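Local coordinates for protein imidazolonepropionase (Unidentified, PDB 2Q09) that catalyses the hydrolytic opening of imidazolone-5-propanoate to N-formimidoyl-L-glutamate, the third step of histidine degradation, at a single metal ion, at residues H74-G79 and V138-G143; D117-L122 and L152-V157; V377-H382 and V392-S397. One frame throughout, in Å; residues are numbered along the deposited sequence.

Interaction 1: residues H74-G79 and V138-G143; sequences HLIFAG and VEIKSG. With FE (Fe (III) ion), chain B.
With CG turned beside its own backbone N (chi1 -58°), H74 brings its imidazole back beside K141, whose chain runs out from CB in an extended zigzag and bends only at its last torsion. The two side chains cross at a slant, and the lysine methylene CD settles over one face of the ring, 3.9 Å from the centroid and 16° off the normal, a CH-pi contact. The bend then carries NZ past the ring to E139, where it meets the syn lone pair of OE2 at 2.7 Å in a salt bridge; D212 is a second acidic partner of NZ, and K240 a second basic partner of E139. The two carboxylates hold NZ in place while the aliphatic part of the same chain packs on the histidine.

This is the metal centre of an amidohydrolase-type TIM barrel: H74 lies in the loop just beyond strand 63-73, and V138-K141 belong to strand 135-141, paired in parallel with it. NE2 of H74 binds the iron at 2.1 Å, with H72, H242, D317 and a water completing the coordination. The other ring nitrogen, ND1, donates in the ring plane to water 1 at 2.7 Å, and that water donates in turn to S142 O; this second-shell link probably helps fix the rotation of the imidazole.

The rest of the contact, on the side of L75 and I76, is apolar. I140 presents two branches: its CD1 reaches L75 CD1 at 3.8 Å, while CG2 lies 3.6 Å from I76 CD1, the two isoleucines crossing at about a right angle. L75 CD2 also touches V138 CG2, and water 2 donates both to I76 O and to K141 O.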
loop_
_atom_site.group_PDB
_atom_site.type_symbol
_atom_site.label_atom_id
_atom_site.label_comp_id
_atom_site.label_asym_id
_atom_site.label_seq_id
_atom_site.Cartn_x
_atom_site.Cartn_y
_atom_site.Cartn_z
ATOM N N HIS A 74 3.776 -1.578 6.483
ATOM C CA HIS A 74 3.802 -1.873 7.912
ATOM C C HIS A 74 4.749 -0.802 8.463
ATOM O O HIS A 74 5.581 -1.110 9.302
ATOM C CB HIS A 74 4.460 -3.231 8.211
ATOM C CG HIS A 74 3.819 -4.416 7.550
ATOM N ND1 HIS A 74 3.174 -5.401 8.267
ATOM C CD2 HIS A 74 3.828 -4.839 6.263
ATOM C CE1 HIS A 74 2.821 -6.380 7.454
ATOM N NE2 HIS A 74 3.208 -6.067 6.231
ATOM N N LEU A 75 4.627 0.445 8.012
ATOM C CA LEU A 75 5.562 1.482 8.449
ATOM C C LEU A 75 5.523 1.892 9.917
ATOM O O LEU A 75 6.422 2.601 10.381
ATOM C CB LEU A 75 5.445 2.726 7.552
ATOM C CG LEU A 75 4.202 3.614 7.588
ATOM C CD1 LEU A 75 4.259 4.556 8.798
ATOM C CD2 LEU A 75 4.159 4.432 6.290
ATOM N N ILE A 76 4.501 1.458 10.646
ATOM C CA ILE A 76 4.415 1.777 12.070
ATOM C C ILE A 76 5.052 0.647 12.879
ATOM O O ILE A 76 4.576 -0.496 12.845
ATOM C CB ILE A 76 2.952 1.944 12.526
ATOM C CG1 ILE A 76 2.409 3.292 12.031
ATOM C CG2 ILE A 76 2.856 1.842 14.062
ATOM C CD1 ILE A 76 0.937 3.540 12.423
ATOM N N PHE A 77 6.121 0.959 13.602
ATOM C CA PHE A 77 6.788 -0.059 14.400
ATOM C C PHE A 77 7.914 0.561 15.205
ATOM O O PHE A 77 8.387 1.659 14.882
ATOM C CB PHE A 77 7.358 -1.153 13.485
ATOM C CG PHE A 77 8.417 -0.654 12.534
ATOM C CD1 PHE A 77 9.728 -0.507 12.957
ATOM C CD2 PHE A 77 8.094 -0.296 11.229
ATOM C CE1 PHE A 77 10.708 -0.006 12.111
ATOM C CE2 PHE A 77 9.063 0.212 10.362
ATOM C CZ PHE A 77 10.379 0.355 10.804
ATOM N N ALA A 78 8.321 -0.148 16.254
ATOM C CA ALA A 78 9.427 0.298 17.099
ATOM C C ALA A 78 10.538 -0.740 17.020
ATOM O O ALA A 78 10.355 -1.809 16.437
ATOM C CB ALA A 78 8.964 0.459 18.554
ATOM N N GLY A 79 11.687 -0.424 17.608
ATOM C CA GLY A 79 12.801 -1.352 17.603
ATOM C C GLY A 79 13.551 -1.406 16.286
ATOM O O GLY A 79 13.208 -0.708 15.319
ATOM N N VAL A 138 -1.451 6.350 1.537
ATOM C CA VAL A 138 -0.669 5.212 2.005
ATOM C C VAL A 138 -1.527 4.326 2.900
ATOM O O VAL A 138 -2.351 4.820 3.664
ATOM C CB VAL A 138 0.594 5.670 2.795
ATOM C CG1 VAL A 138 0.189 6.519 4.009
ATOM C CG2 VAL A 138 1.393 4.457 3.257
ATOM N N GLU A 139 -1.351 3.014 2.773
ATOM C CA GLU A 139 -2.077 2.053 3.595
ATOM C C GLU A 139 -1.112 1.603 4.693
ATOM O O GLU A 139 0.043 1.257 4.409
ATOM C CB GLU A 139 -2.496 0.843 2.760
ATOM C CG GLU A 139 -3.355 -0.177 3.525
ATOM C CD GLU A 139 -2.595 -1.448 3.893
ATOM O OE1 GLU A 139 -1.340 -1.422 3.938
ATOM O OE2 GLU A 139 -3.260 -2.476 4.145
ATOM N N ILE A 140 -1.578 1.619 5.939
ATOM C CA ILE A 140 -0.752 1.219 7.072
ATOM C C ILE A 140 -1.452 0.123 7.871
ATOM O O ILE A 140 -2.618 0.262 8.252
ATOM C CB ILE A 140 -0.453 2.427 7.985
ATOM C CG1 ILE A 140 0.252 3.521 7.176
ATOM C CG2 ILE A 140 0.421 1.990 9.163
ATOM C CD1 ILE A 140 0.516 4.810 7.968
ATOM N N LYS A 141 -0.736 -0.964 8.120
ATOM C CA LYS A 141 -1.297 -2.089 8.858
ATOM C C LYS A 141 -0.880 -2.100 10.322
ATOM O O LYS A 141 0.092 -1.442 10.710
ATOM C CB LYS A 141 -0.840 -3.404 8.225
ATOM C CG LYS A 141 -1.036 -3.478 6.715
ATOM C CD LYS A 141 -0.281 -4.660 6.128
ATOM C CE LYS A 141 -0.346 -4.649 4.601
ATOM N NZ LYS A 141 -1.764 -4.683 4.127
ATOM N N SER A 142 -1.640 -2.829 11.135
ATOM C CA SER A 142 -1.298 -2.997 12.541
ATOM C C SER A 142 -0.494 -4.298 12.456
ATOM O O SER A 142 0.285 -4.465 11.521
ATOM C CB SER A 142 -2.564 -3.157 13.399
ATOM O OG SER A 142 -3.366 -4.251 12.978
ATOM N N GLY A 143 -0.651 -5.215 13.400
ATOM C CA GLY A 143 0.079 -6.467 13.288
ATOM C C GLY A 143 1.349 -6.653 14.099
ATOM O O GLY A 143 1.933 -7.734 14.084
HETATM FE FE FE B . 3.327 -7.064 4.409
HETATM O O HOH W 1 2.770 -5.624 10.911
HETATM O O HOH W 2 2.001 -1.512 13.250
HETATM O O HOH W 3 5.156 -8.624 3.987
#

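Interaction 2: residues D117-L122 and L152-V157; sequences DQLFEL and LKMLRV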
loop_
_atom_site.group_PDB
_atom_site.type_symbol
_atom_site.label_atom_id
_atom_site.label_comp_id
_atom_site.label_asym_id
_atom_site.label_seq_id
_atom_site.Cartn_x
_atom_site.Cartn_y
_atom_site.Cartn_z
ATOM N N ASP A 117 2.604 7.721 21.554
ATOM C CA ASP A 117 3.295 8.943 21.144
ATOM C C ASP A 117 4.656 8.633 20.525
ATOM O O ASP A 117 5.086 9.323 19.599
ATOM C CB ASP A 117 3.508 9.900 22.328
ATOM C CG ASP A 117 2.220 10.517 22.826
ATOM O OD1 ASP A 117 1.233 10.550 22.064
ATOM O OD2 ASP A 117 2.199 10.985 23.984
ATOM N N GLN A 118 5.337 7.614 21.042
ATOM C CA GLN A 118 6.650 7.229 20.522
ATOM C C GLN A 118 6.543 6.629 19.112
ATOM O O GLN A 118 7.376 6.903 18.253
ATOM C CB GLN A 118 7.334 6.215 21.446
ATOM C CG GLN A 118 7.862 6.803 22.754
ATOM C CD GLN A 118 8.481 5.757 23.670
ATOM O OE1 GLN A 118 7.855 4.751 23.992
ATOM N NE2 GLN A 118 9.716 6.000 24.103
ATOM N N LEU A 119 5.533 5.793 18.882
ATOM C CA LEU A 119 5.346 5.183 17.565
ATOM C C LEU A 119 5.055 6.253 16.519
ATOM O O LEU A 119 5.513 6.165 15.381
ATOM C CB LEU A 119 4.204 4.169 17.602
ATOM C CG LEU A 119 4.474 2.884 18.392
ATOM C CD1 LEU A 119 3.207 2.049 18.443
ATOM C CD2 LEU A 119 5.615 2.106 17.749
ATOM N N PHE A 120 4.299 7.270 16.919
ATOM C CA PHE A 120 3.948 8.380 16.042
ATOM C C PHE A 120 5.210 9.128 15.622
ATOM O O PHE A 120 5.418 9.406 14.440
ATOM C CB PHE A 120 2.999 9.335 16.773
ATOM C CG PHE A 120 2.675 10.582 16.006
ATOM C CD1 PHE A 120 1.778 10.554 14.942
ATOM C CD2 PHE A 120 3.286 11.790 16.333
ATOM C CE1 PHE A 120 1.490 11.712 14.219
ATOM C CE2 PHE A 120 3.005 12.951 15.620
ATOM C CZ PHE A 120 2.106 12.911 14.556
ATOM N N GLU A 121 6.049 9.453 16.602
ATOM C CA GLU A 121 7.295 10.161 16.346
ATOM C C GLU A 121 8.250 9.326 15.485
ATOM O O GLU A 121 9.006 9.871 14.686
ATOM C CB GLU A 121 7.981 10.527 17.667
ATOM C CG GLU A 121 7.200 11.491 18.553
ATOM C CD GLU A 121 6.984 12.852 17.908
ATOM O OE1 GLU A 121 7.894 13.329 17.201
ATOM O OE2 GLU A 121 5.911 13.454 18.118
ATOM N N LEU A 122 8.229 8.010 15.668
ATOM C CA LEU A 122 9.088 7.117 14.893
ATOM C C LEU A 122 8.609 6.996 13.445
ATOM O O LEU A 122 9.411 6.827 12.521
ATOM C CB LEU A 122 9.118 5.725 15.522
ATOM C CG LEU A 122 9.955 5.560 16.790
ATOM C CD1 LEU A 122 9.671 4.212 17.419
ATOM C CD2 LEU A 122 11.438 5.697 16.434
ATOM N N LEU A 152 -4.960 -1.724 18.396
ATOM C CA LEU A 152 -5.697 -0.472 18.209
ATOM C C LEU A 152 -4.785 0.737 18.391
ATOM O O LEU A 152 -5.007 1.789 17.790
ATOM C CB LEU A 152 -6.877 -0.387 19.182
ATOM C CG LEU A 152 -8.198 -1.005 18.706
ATOM C CD1 LEU A 152 -8.006 -2.461 18.336
ATOM C CD2 LEU A 152 -9.248 -0.851 19.800
ATOM N N LYS A 153 -3.756 0.586 19.224
ATOM C CA LYS A 153 -2.801 1.664 19.454
ATOM C C LYS A 153 -2.152 2.011 18.113
ATOM O O LYS A 153 -1.963 3.171 17.780
ATOM C CB LYS A 153 -1.731 1.202 20.454
ATOM C CG LYS A 153 -0.555 2.141 20.606
ATOM C CD LYS A 153 0.383 1.695 21.738
ATOM C CE LYS A 153 1.057 0.373 21.443
ATOM N NZ LYS A 153 1.997 -0.021 22.536
HETATM N N MSE A 154 -1.799 0.986 17.351
HETATM C CA MSE A 154 -1.178 1.195 16.053
HETATM C C MSE A 154 -2.143 1.877 15.092
HETATM O O MSE A 154 -1.762 2.795 14.364
HETATM C CB MSE A 154 -0.700 -0.139 15.484
HETATM C CG MSE A 154 0.442 -0.732 16.317
HETATM SE SE MSE A 154 1.038 -2.425 15.668
HETATM C CE MSE A 154 -0.511 -3.456 16.006
ATOM N N LEU A 155 -3.393 1.437 15.099
ATOM C CA LEU A 155 -4.393 2.041 14.224
ATOM C C LEU A 155 -4.600 3.506 14.587
ATOM O O LEU A 155 -4.821 4.339 13.710
ATOM C CB LEU A 155 -5.720 1.280 14.313
ATOM C CG LEU A 155 -5.661 -0.210 13.959
ATOM C CD1 LEU A 155 -7.055 -0.808 14.085
ATOM C CD2 LEU A 155 -5.134 -0.396 12.529
ATOM N N ARG A 156 -4.535 3.823 15.879
ATOM C CA ARG A 156 -4.699 5.210 16.296
ATOM C C ARG A 156 -3.525 6.050 15.809
ATOM O O ARG A 156 -3.704 7.192 15.409
ATOM C CB ARG A 156 -4.828 5.313 17.821
ATOM C CG ARG A 156 -6.207 4.895 18.337
ATOM C CD ARG A 156 -6.446 5.388 19.764
ATOM N NE ARG A 156 -5.601 4.703 20.734
ATOM C CZ ARG A 156 -5.876 3.519 21.263
ATOM N NH1 ARG A 156 -6.983 2.874 20.928
ATOM N NH2 ARG A 156 -5.035 2.980 22.128
ATOM N N VAL A 157 -2.317 5.496 15.862
ATOM C CA VAL A 157 -1.149 6.232 15.392
ATOM C C VAL A 157 -1.315 6.495 13.892
ATOM O O VAL A 157 -0.967 7.569 13.403
ATOM C CB VAL A 157 0.161 5.438 15.616
ATOM C CG1 VAL A 157 1.322 6.117 14.875
ATOM C CG2 VAL A 157 0.482 5.366 17.105
#
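V157 is the bump of this helix pair, and the hollow it enters lies at L119 and F120 on the opposing helix. Its two methyls part company there. CG1, anti to the backbone N (chi1 169°), presses on the helix backbone itself, 3.7 Å from F120 CA, and meets F120 CB a little farther off; CG2 lies 3.9 Å from L119 CB. The valine thus straddles the step between two consecutive residues, and the closest pair of CA atoms, F120 and V157 at 5.6 Å, falls here.

L119 reaches back to the preceding turn of the other helix, where its CD1 comes to rest 4.1 Å from K153 CE, the leucine and the lysine crossing at about a right angle, with CG of the selenomethionine M154 loosely beside it. K153 bends at its third torsion, and its NZ continues to D150 in a salt bridge. The F120 ring extends beyond the valine, where R160 makes a cation-pi contact.

The short segments approach to 9.5 Å between axes and cross at -46°, an apolar packing of the neighbouring helices 116-133 and 148-164 in the outer helical layer of the TIM barrel.

Interaction 3: residues V377-H382 and V392-S397; sequences VWNCGH and VDQLVS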
loop_
_atom_site.group_PDB
_atom_site.type_symbol
_atom_site.label_atom_id
_atom_site.label_comp_id
_atom_site.label_asym_id
_atom_site.label_seq_id
_atom_site.Cartn_x
_atom_site.Cartn_y
_atom_site.Cartn_z
ATOM N N VAL A 377 2.892 17.498 -9.990
ATOM C CA VAL A 377 3.527 18.182 -11.109
ATOM C C VAL A 377 5.012 17.882 -10.960
ATOM O O VAL A 377 5.628 18.245 -9.953
ATOM C CB VAL A 377 3.320 19.700 -11.056
ATOM C CG1 VAL A 377 4.101 20.365 -12.189
ATOM C CG2 VAL A 377 1.839 20.030 -11.181
ATOM N N TRP A 378 5.584 17.211 -11.956
ATOM C CA TRP A 378 6.992 16.831 -11.904
ATOM C C TRP A 378 7.903 17.704 -12.741
ATOM O O TRP A 378 7.445 18.444 -13.610
ATOM C CB TRP A 378 7.166 15.400 -12.390
ATOM C CG TRP A 378 6.341 14.392 -11.668
ATOM C CD1 TRP A 378 5.058 14.013 -11.954
ATOM C CD2 TRP A 378 6.763 13.583 -10.568
ATOM N NE1 TRP A 378 4.658 13.010 -11.102
ATOM C CE2 TRP A 378 5.687 12.727 -10.240
ATOM C CE3 TRP A 378 7.951 13.501 -9.824
ATOM C CZ2 TRP A 378 5.769 11.784 -9.205
ATOM C CZ3 TRP A 378 8.034 12.561 -8.792
ATOM C CH2 TRP A 378 6.944 11.718 -8.494
ATOM N N ASN A 379 9.204 17.610 -12.489
ATOM C CA ASN A 379 10.155 18.372 -13.273
ATOM C C ASN A 379 10.811 17.449 -14.300
ATOM O O ASN A 379 11.677 17.880 -15.059
ATOM C CB ASN A 379 11.206 19.049 -12.380
ATOM C CG ASN A 379 12.063 18.058 -11.622
ATOM O OD1 ASN A 379 11.884 16.842 -11.722
ATOM N ND2 ASN A 379 13.009 18.579 -10.851
ATOM N N CYS A 380 10.397 16.182 -14.327
ATOM C CA CYS A 380 10.953 15.261 -15.311
ATOM C C CYS A 380 10.025 15.212 -16.526
ATOM O O CYS A 380 8.825 15.470 -16.425
ATOM C CB CYS A 380 11.182 13.864 -14.714
ATOM S SG CYS A 380 9.792 13.119 -13.856
ATOM N N GLY A 381 10.593 14.885 -17.679
ATOM C CA GLY A 381 9.819 14.885 -18.906
ATOM C C GLY A 381 8.806 13.804 -19.222
ATOM O O GLY A 381 7.752 14.096 -19.784
ATOM N N HIS A 382 9.103 12.565 -18.854
ATOM C CA HIS A 382 8.210 11.466 -19.184
ATOM C C HIS A 382 7.925 10.593 -17.955
ATOM O O HIS A 382 8.798 10.388 -17.113
ATOM C CB HIS A 382 8.865 10.659 -20.306
ATOM C CG HIS A 382 7.963 9.661 -20.955
ATOM N ND1 HIS A 382 7.701 8.425 -20.403
ATOM C CD2 HIS A 382 7.277 9.706 -22.121
ATOM C CE1 HIS A 382 6.896 7.751 -21.204
ATOM N NE2 HIS A 382 6.623 8.505 -22.254
ATOM N N VAL A 392 15.765 10.797 -6.113
ATOM C CA VAL A 392 15.867 12.240 -6.322
ATOM C C VAL A 392 14.521 12.955 -6.187
ATOM O O VAL A 392 13.517 12.519 -6.756
ATOM C CB VAL A 392 16.427 12.546 -7.736
ATOM C CG1 VAL A 392 16.517 14.044 -7.961
ATOM C CG2 VAL A 392 17.791 11.900 -7.904
ATOM N N ASP A 393 14.502 14.055 -5.435
ATOM C CA ASP A 393 13.276 14.829 -5.263
ATOM C C ASP A 393 12.994 15.505 -6.601
ATOM O O ASP A 393 13.820 16.261 -7.109
ATOM C CB ASP A 393 13.445 15.896 -4.175
ATOM C CG ASP A 393 13.490 15.310 -2.770
ATOM O OD1 ASP A 393 13.277 14.089 -2.611
ATOM O OD2 ASP A 393 13.739 16.086 -1.820
ATOM N N GLN A 394 11.824 15.238 -7.170
ATOM C CA GLN A 394 11.472 15.789 -8.474
ATOM C C GLN A 394 10.103 16.461 -8.524
ATOM O O GLN A 394 9.621 16.824 -9.603
ATOM C CB GLN A 394 11.532 14.681 -9.524
ATOM C CG GLN A 394 12.900 14.041 -9.663
ATOM C CD GLN A 394 12.853 12.754 -10.458
ATOM O OE1 GLN A 394 12.393 11.718 -9.963
ATOM N NE2 GLN A 394 13.316 12.811 -11.707
ATOM N N LEU A 395 9.475 16.628 -7.366
ATOM C CA LEU A 395 8.163 17.258 -7.323
ATOM C C LEU A 395 8.246 18.775 -7.392
ATOM O O LEU A 395 9.048 19.394 -6.699
ATOM C CB LEU A 395 7.415 16.863 -6.051
ATOM C CG LEU A 395 6.967 15.406 -5.945
ATOM C CD1 LEU A 395 6.353 15.173 -4.570
ATOM C CD2 LEU A 395 5.980 15.092 -7.050
ATOM N N VAL A 396 7.422 19.363 -8.246
ATOM C CA VAL A 396 7.368 20.811 -8.384
ATOM C C VAL A 396 6.119 21.247 -7.623
ATOM O O VAL A 396 6.051 22.349 -7.070
ATOM C CB VAL A 396 7.239 21.230 -9.866
ATOM C CG1 VAL A 396 6.752 22.661 -9.965
ATOM C CG2 VAL A 396 8.588 21.088 -10.565
ATOM N N SER A 397 5.140 20.350 -7.585
ATOM C CA SER A 397 3.884 20.618 -6.900
ATOM C C SER A 397 3.248 19.296 -6.487
ATOM O O SER A 397 3.231 18.337 -7.264
ATOM C CB SER A 397 2.941 21.402 -7.824
ATOM O OG SER A 397 1.704 21.686 -7.194
HETATM O O HOH W 4 14.335 15.421 -12.939
HETATM O O HOH W 5 15.057 17.525 -9.284
#
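V377 and S397 form an antiparallel hydrogen-bonded pair that opens into a classic beta bulge, in which V396 and S397 together face the single residue V377. The bulge lies where strand 375-378 pairs with strand 395-400, away from the metal site. The carbonyl of V377 accepts from both: V396 N donates almost along the C=O axis at 2.7 Å, and S397 N reaches a lone pair in the carbonyl plane at 3.2 Å. In return V377 N donates to S397 O in a nearly straight bond (174°). The extra residue shifts the register, so that W378 pairs with L395 in a non-hydrogen-bonded bridge.

W378 can be followed outwards. Its CB sits near Q394 O, and CG lies beside the backbone N (chi1 -55°), which turns the indole back toward L395. CE3 passes Q394 O obliquely while lying 3.8 Å from Q394 CB, which meets the indole at its edge. The same six-membered ring takes L395 CD2 over one face, 3.6 Å from the centroid and only 7° off the normal. The two side chains run alongside each other, and NE1 ends in a hydrogen bond to T65 on strand 63-73. A leucine here would probably leave T65 without this donor and deprive the L395 methyl of the flat surface it rests on.

Past the bulge N379 N donates to Q394 O at 3.0 Å. Q394 OE1 accepts from R329, while water 4 accepts from Q394 NE2 and donates to N379 OD1; water 5 accepts from N379 ND2 at 2.8 Å and donates to D393 O.

Interactions 1 and 2 illustrate how a metal site is layered on its scaffold. Their centres are 9 Å apart and they touch directly: I76 CD1 lies 3.6 Å from V157 CG1, so one valine methyl serves the helix pair and also meets the loop following H74. M154 packs against S142 and sits about 12 Å from the iron and about 10 Å from the bound inhibitor, measured from its side chain, while the side chain of H74 is about 4 Å from that ligand. Interaction 3 stands apart, its centre 28 Å from that of interaction 1 and 31 Å from that of interaction 2; strand 63-73 nevertheless pairs with both 135-141 and 375-378.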